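Local coordinates for protein haloacid delahogenase-like family hydrolase (Xanthomonas campestris pv. campestris, PDB 2PKE) that binds magnesium and is probably a phosphatase of the haloacid dehalogenase-like family, at residues L107-V121 with H140-F154. Residues are numbered along the deposited sequence; the frame is centred on the assembly and turned at random.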
loop_
_atom_site.group_PDB
_atom_site.type_symbol
_atom_site.label_atom_id
_atom_site.label_comp_id
_atom_site.label_asym_id
_atom_site.label_seq_id
_atom_site.Cartn_x
_atom_site.Cartn_y
_atom_site.Cartn_z
ATOM N N LEU A 107 8.655 -9.758 7.467
ATOM C CA LEU A 107 8.595 -8.926 6.277
ATOM C C LEU A 107 9.354 -9.463 5.082
ATOM O O LEU A 107 9.138 -9.007 3.984
ATOM C CB LEU A 107 9.060 -7.504 6.594
ATOM C CG LEU A 107 8.035 -6.624 7.304
ATOM C CD1 LEU A 107 8.736 -5.373 7.852
ATOM C CD2 LEU A 107 6.859 -6.210 6.398
ATOM N N GLN A 108 10.264 -10.396 5.292
ATOM C CA GLN A 108 10.959 -11.075 4.205
ATOM C C GLN A 108 10.727 -12.571 4.326
ATOM O O GLN A 108 11.612 -13.351 4.012
ATOM C CB GLN A 108 12.449 -10.850 4.277
ATOM C CG GLN A 108 12.907 -9.526 4.737
ATOM C CD GLN A 108 14.372 -9.592 5.105
ATOM O OE1 GLN A 108 14.784 -9.241 6.220
ATOM N NE2 GLN A 108 15.176 -10.097 4.174
ATOM N N HIS A 109 9.553 -12.984 4.789
ATOM C CA HIS A 109 9.365 -14.414 5.029
ATOM C C HIS A 109 9.400 -15.126 3.690
ATOM O O HIS A 109 8.978 -14.563 2.675
ATOM C CB HIS A 109 8.129 -14.780 5.901
ATOM C CG HIS A 109 6.785 -14.651 5.233
ATOM N ND1 HIS A 109 6.395 -15.415 4.148
ATOM C CD2 HIS A 109 5.707 -13.898 5.569
ATOM C CE1 HIS A 109 5.149 -15.100 3.819
ATOM N NE2 HIS A 109 4.707 -14.188 4.672
ATOM N N PRO A 110 9.959 -16.349 3.684
ATOM C CA PRO A 110 9.960 -17.127 2.441
ATOM C C PRO A 110 8.527 -17.266 1.926
ATOM O O PRO A 110 7.611 -17.482 2.723
ATOM C CB PRO A 110 10.527 -18.502 2.860
ATOM C CG PRO A 110 11.084 -18.329 4.299
ATOM C CD PRO A 110 10.555 -17.044 4.852
ATOM N N VAL A 111 8.339 -17.132 0.616
ATOM C CA VAL A 111 7.033 -17.323 -0.017
ATOM C C VAL A 111 7.013 -18.662 -0.746
ATOM O O VAL A 111 7.621 -18.862 -1.820
ATOM C CB VAL A 111 6.679 -16.151 -0.977
ATOM C CG1 VAL A 111 5.329 -16.359 -1.582
ATOM C CG2 VAL A 111 6.717 -14.833 -0.222
ATOM N N GLU A 112 6.300 -19.598 -0.145
ATOM C CA GLU A 112 6.206 -20.944 -0.660
ATOM C C GLU A 112 4.786 -21.165 -1.150
ATOM O O GLU A 112 3.839 -21.203 -0.358
ATOM C CB GLU A 112 6.550 -21.925 0.447
ATOM C CG GLU A 112 6.184 -23.378 0.124
ATOM C CD GLU A 112 6.503 -24.336 1.273
ATOM O OE1 GLU A 112 7.117 -23.894 2.285
ATOM O OE2 GLU A 112 6.133 -25.524 1.149
ATOM N N VAL A 113 4.652 -21.314 -2.462
ATOM C CA VAL A 113 3.379 -21.549 -3.069
ATOM C C VAL A 113 2.826 -22.908 -2.612
ATOM O O VAL A 113 3.559 -23.863 -2.392
ATOM C CB VAL A 113 3.462 -21.363 -4.621
ATOM C CG1 VAL A 113 2.130 -21.777 -5.356
ATOM C CG2 VAL A 113 3.819 -19.937 -4.925
ATOM N N ILE A 114 1.520 -22.965 -2.411
ATOM C CA ILE A 114 0.870 -24.174 -1.911
ATOM C C ILE A 114 0.768 -25.213 -3.030
ATOM O O ILE A 114 0.601 -24.865 -4.200
ATOM C CB ILE A 114 -0.515 -23.804 -1.316
ATOM C CG1 ILE A 114 -0.296 -23.185 0.074
ATOM C CG2 ILE A 114 -1.438 -25.013 -1.327
ATOM C CD1 ILE A 114 -1.454 -22.365 0.599
ATOM N N ALA A 115 0.888 -26.491 -2.670
ATOM C CA ALA A 115 0.794 -27.576 -3.640
ATOM C C ALA A 115 -0.449 -27.477 -4.504
ATOM O O ALA A 115 -1.560 -27.379 -3.980
ATOM C CB ALA A 115 0.816 -28.948 -2.925
ATOM N N GLY A 116 -0.240 -27.484 -5.825
ATOM C CA GLY A 116 -1.312 -27.514 -6.812
ATOM C C GLY A 116 -1.836 -26.175 -7.275
ATOM O O GLY A 116 -2.637 -26.103 -8.216
ATOM N N VAL A 117 -1.373 -25.104 -6.636
ATOM C CA VAL A 117 -1.901 -23.773 -6.903
ATOM C C VAL A 117 -1.591 -23.309 -8.312
ATOM O O VAL A 117 -2.482 -22.920 -9.045
ATOM C CB VAL A 117 -1.441 -22.772 -5.845
ATOM C CG1 VAL A 117 -1.610 -21.328 -6.306
ATOM C CG2 VAL A 117 -2.207 -23.032 -4.541
ATOM N N ARG A 118 -0.337 -23.423 -8.740
ATOM C CA ARG A 118 0.037 -22.911 -10.048
ATOM C C ARG A 118 -0.753 -23.585 -11.135
ATOM O O ARG A 118 -1.180 -22.915 -12.108
ATOM C CB ARG A 118 1.556 -23.068 -10.284
ATOM C CG ARG A 118 2.039 -22.480 -11.574
ATOM C CD ARG A 118 3.553 -22.430 -11.755
ATOM N NE ARG A 118 3.595 -21.846 -13.055
ATOM C CZ ARG A 118 3.779 -20.572 -13.329
ATOM N NH1 ARG A 118 4.241 -19.702 -12.443
ATOM N NH2 ARG A 118 3.628 -20.208 -14.575
ATOM N N GLU A 119 -0.955 -24.900 -11.024
ATOM C CA GLU A 119 -1.705 -25.620 -12.075
ATOM C C GLU A 119 -3.169 -25.188 -12.085
ATOM O O GLU A 119 -3.724 -25.045 -13.122
ATOM C CB GLU A 119 -1.676 -27.158 -11.898
ATOM C CG GLU A 119 -0.327 -27.775 -12.281
ATOM C CD GLU A 119 0.727 -27.751 -11.169
ATOM O OE1 GLU A 119 0.490 -27.174 -10.062
ATOM O OE2 GLU A 119 1.813 -28.339 -11.424
ATOM N N ALA A 120 -3.774 -25.074 -10.900
ATOM C CA ALA A 120 -5.175 -24.590 -10.717
ATOM C C ALA A 120 -5.361 -23.208 -11.384
ATOM O O ALA A 120 -6.242 -23.012 -12.225
ATOM C CB ALA A 120 -5.496 -24.526 -9.234
ATOM N N VAL A 121 -4.486 -22.262 -11.043
ATOM C CA VAL A 121 -4.569 -20.890 -11.580
ATOM C C VAL A 121 -4.420 -20.854 -13.099
ATOM O O VAL A 121 -5.164 -20.142 -13.777
ATOM C CB VAL A 121 -3.488 -19.939 -10.991
ATOM C CG1 VAL A 121 -3.588 -18.546 -11.614
ATOM C CG2 VAL A 121 -3.516 -19.883 -9.443
ATOM N N HIS A 140 4.715 -5.204 0.675
ATOM C CA HIS A 140 4.950 -6.585 1.042
ATOM C C HIS A 140 4.168 -7.569 0.161
ATOM O O HIS A 140 4.719 -8.591 -0.268
ATOM C CB HIS A 140 4.651 -6.781 2.509
ATOM C CG HIS A 140 5.122 -8.094 3.053
ATOM N ND1 HIS A 140 4.692 -8.584 4.266
ATOM C CD2 HIS A 140 6.012 -8.996 2.577
ATOM C CE1 HIS A 140 5.277 -9.743 4.501
ATOM N NE2 HIS A 140 6.097 -10.009 3.498
ATOM N N GLN A 141 2.904 -7.271 -0.099
ATOM C CA GLN A 141 2.065 -8.123 -0.991
ATOM C C GLN A 141 2.631 -8.159 -2.415
ATOM O O GLN A 141 2.707 -9.215 -3.052
ATOM C CB GLN A 141 0.579 -7.675 -0.982
ATOM C CG GLN A 141 -0.112 -7.854 0.370
ATOM C CD GLN A 141 -0.246 -9.284 0.729
ATOM O OE1 GLN A 141 -0.346 -10.132 -0.151
ATOM N NE2 GLN A 141 -0.273 -9.579 2.025
ATOM N N GLU A 142 3.112 -7.016 -2.898
ATOM C CA GLU A 142 3.757 -6.993 -4.213
ATOM C C GLU A 142 5.017 -7.859 -4.248
ATOM O O GLU A 142 5.263 -8.594 -5.200
ATOM C CB GLU A 142 4.100 -5.578 -4.594
ATOM C CG GLU A 142 2.932 -4.820 -5.171
ATOM C CD GLU A 142 3.347 -3.409 -5.537
ATOM O OE1 GLU A 142 4.465 -3.005 -5.163
ATOM O OE2 GLU A 142 2.552 -2.708 -6.174
ATOM N N GLN A 143 5.796 -7.815 -3.167
ATOM C CA GLN A 143 6.992 -8.634 -3.083
ATOM C C GLN A 143 6.655 -10.129 -2.974
ATOM O O GLN A 143 7.349 -10.957 -3.561
ATOM C CB GLN A 143 7.924 -8.133 -1.984
ATOM C CG GLN A 143 8.708 -6.820 -2.349
ATOM C CD GLN A 143 9.273 -6.766 -3.805
ATOM O OE1 GLN A 143 9.132 -5.755 -4.497
ATOM N NE2 GLN A 143 9.894 -7.859 -4.263
ATOM N N LYS A 144 5.576 -10.479 -2.298
ATOM C CA LYS A 144 5.171 -11.877 -2.151
ATOM C C LYS A 144 4.788 -12.459 -3.507
ATOM O O LYS A 144 5.275 -13.522 -3.850
ATOM C CB LYS A 144 4.049 -12.066 -1.126
ATOM C CG LYS A 144 4.422 -11.741 0.368
ATOM C CD LYS A 144 3.406 -12.400 1.332
ATOM C CE LYS A 144 3.003 -11.611 2.546
ATOM N NZ LYS A 144 2.517 -12.510 3.694
ATOM N N ILE A 145 3.986 -11.739 -4.290
ATOM C CA ILE A 145 3.663 -12.237 -5.628
ATOM C C ILE A 145 4.929 -12.436 -6.484
ATOM O O ILE A 145 5.012 -13.387 -7.229
ATOM C CB ILE A 145 2.534 -11.411 -6.319
ATOM C CG1 ILE A 145 2.139 -12.034 -7.659
ATOM C CG2 ILE A 145 2.911 -9.960 -6.522
ATOM C CD1 ILE A 145 1.523 -13.448 -7.531
ATOM N N GLU A 146 5.913 -11.565 -6.373
ATOM C CA GLU A 146 7.172 -11.729 -7.145
ATOM C C GLU A 146 8.001 -12.912 -6.608
ATOM O O GLU A 146 8.402 -13.756 -7.383
ATOM C CB GLU A 146 7.934 -10.389 -7.200
ATOM C CG GLU A 146 9.130 -10.276 -8.255
ATOM C CD GLU A 146 8.736 -10.345 -9.790
ATOM O OE1 GLU A 146 7.676 -9.796 -10.208
ATOM O OE2 GLU A 146 9.516 -10.948 -10.577
ATOM N N GLN A 147 8.178 -13.023 -5.291
ATOM C CA GLN A 147 8.874 -14.152 -4.656
ATOM C C GLN A 147 8.220 -15.487 -4.976
ATOM O O GLN A 147 8.871 -16.518 -4.895
ATOM C CB GLN A 147 8.866 -14.051 -3.104
ATOM C CG GLN A 147 9.614 -12.878 -2.411
ATOM C CD GLN A 147 9.373 -12.812 -0.862
ATOM O OE1 GLN A 147 8.571 -11.991 -0.362
ATOM N NE2 GLN A 147 10.065 -13.690 -0.114
ATOM N N SER A 148 6.918 -15.476 -5.255
ATOM C CA SER A 148 6.112 -16.692 -5.358
ATOM C C SER A 148 6.396 -17.448 -6.618
ATOM O O SER A 148 6.211 -18.647 -6.643
ATOM C CB SER A 148 4.587 -16.416 -5.298
ATOM O OG SER A 148 4.129 -15.722 -6.448
ATOM N N GLY A 149 6.793 -16.733 -7.668
ATOM C CA GLY A 149 6.884 -17.277 -9.016
ATOM C C GLY A 149 5.607 -17.186 -9.829
ATOM O O GLY A 149 5.620 -17.402 -11.036
ATOM N N LEU A 150 4.496 -16.801 -9.194
ATOM C CA LEU A 150 3.201 -16.703 -9.875
ATOM C C LEU A 150 2.920 -15.365 -10.591
ATOM O O LEU A 150 1.842 -15.189 -11.089
ATOM C CB LEU A 150 2.057 -16.937 -8.857
ATOM C CG LEU A 150 2.034 -18.259 -8.060
ATOM C CD1 LEU A 150 1.016 -18.151 -6.978
ATOM C CD2 LEU A 150 1.710 -19.452 -8.948
ATOM N N SER A 151 3.880 -14.437 -10.629
ATOM C CA SER A 151 3.720 -13.129 -11.331
ATOM C C SER A 151 3.282 -13.199 -12.761
ATOM O O SER A 151 2.559 -12.349 -13.231
ATOM C CB SER A 151 5.036 -12.329 -11.330
ATOM O OG SER A 151 5.222 -11.766 -10.076
ATOM N N ASP A 152 3.769 -14.176 -13.490
ATOM C CA ASP A 152 3.361 -14.315 -14.871
ATOM C C ASP A 152 1.873 -14.569 -15.022
ATOM O O ASP A 152 1.328 -14.247 -16.070
ATOM C CB ASP A 152 4.174 -15.400 -15.610
ATOM C CG ASP A 152 3.959 -16.780 -15.029
ATOM O OD1 ASP A 152 3.913 -16.922 -13.802
ATOM O OD2 ASP A 152 3.864 -17.734 -15.812
ATOM N N LEU A 153 1.223 -15.177 -14.019
ATOM C CA LEU A 153 -0.200 -15.424 -14.053
ATOM C C LEU A 153 -1.043 -14.296 -13.480
ATOM O O LEU A 153 -2.226 -14.233 -13.756
ATOM C CB LEU A 153 -0.568 -16.699 -13.268
ATOM C CG LEU A 153 0.029 -18.024 -13.738
ATOM C CD1 LEU A 153 -0.197 -19.127 -12.712
ATOM C CD2 LEU A 153 -0.614 -18.386 -15.080
ATOM N N PHE A 154 -0.451 -13.418 -12.682
ATOM C CA PHE A 154 -1.186 -12.355 -12.045
ATOM C C PHE A 154 -0.576 -11.032 -12.446
ATOM O O PHE A 154 0.141 -10.420 -11.667
ATOM C CB PHE A 154 -1.194 -12.537 -10.541
ATOM C CG PHE A 154 -2.056 -13.672 -10.094
ATOM C CD1 PHE A 154 -3.441 -13.567 -10.217
ATOM C CD2 PHE A 154 -1.494 -14.850 -9.560
ATOM C CE1 PHE A 154 -4.283 -14.623 -9.800
ATOM C CE2 PHE A 154 -2.323 -15.922 -9.147
ATOM C CZ PHE A 154 -3.727 -15.788 -9.251
HETATM O O HOH W 1 9.495 -9.296 1.077
HETATM O O HOH W 2 7.632 -12.198 2.419
HETATM O O HOH W 3 7.908 -19.763 -4.198
HETATM O O HOH W 4 10.723 -16.827 -0.663
#
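Lys144 and His109 meet at about a right angle, the ammonium NZ donating to NE2 of the imidazole over 2.9 Å from slightly outside the ring plane. That same NZ forms a salt bridge with Asp21, a ligand of the bound magnesium; Lys144 is thus in the second shell of the metal site, and His109 stands one step further out. ND1 of His109 donates to Pro110 O (2.8 Å), leaving NE2 as the acceptor for Lys144. The edge of the His140 ring points at the face of His109 in an offset edge-to-face pair, planes at 72°, while Leu107 CA lies over one His140 face as a CH-pi contact. A water joins His140 NE2, His109 O and Gln147 OE1; Gln147 NE2 also donates to His109 O (3.1 Å) from above the carbonyl plane. Val111 CG2 packs against the Gln147 amide. Val113 and Leu150 meet tip to tip beside the turn at Gly149, the first residue to leave helical angles, with positive phi; there Ser148 OG accepts from Leu150 N in an ST turn. Arg118 runs extended, CG anti to the backbone N (chi1 -176°), past Leu150 to Asp152. Its guanidinium grips the carboxylate end-on, planes 15° apart, with NH2 to OD2 at 2.8 Å and NH1 to OD1 at 3.1 Å, both on syn lone pairs, while Leu153 CD1 covers one guanidinium face. Val121 CG1 closes this end on Leu153 CD1 and Phe154 CZ, both at 3.6 Å. The linker from helix 93-107 to helix 117-125 runs along helix 138-148, consistent with the return from helical cap to Rossmann-like core in HAD-family proteins, with Trp236 of helix 236-250 touching Val117, and strand 129-135 touching the side chains of Ile145 and Phe154.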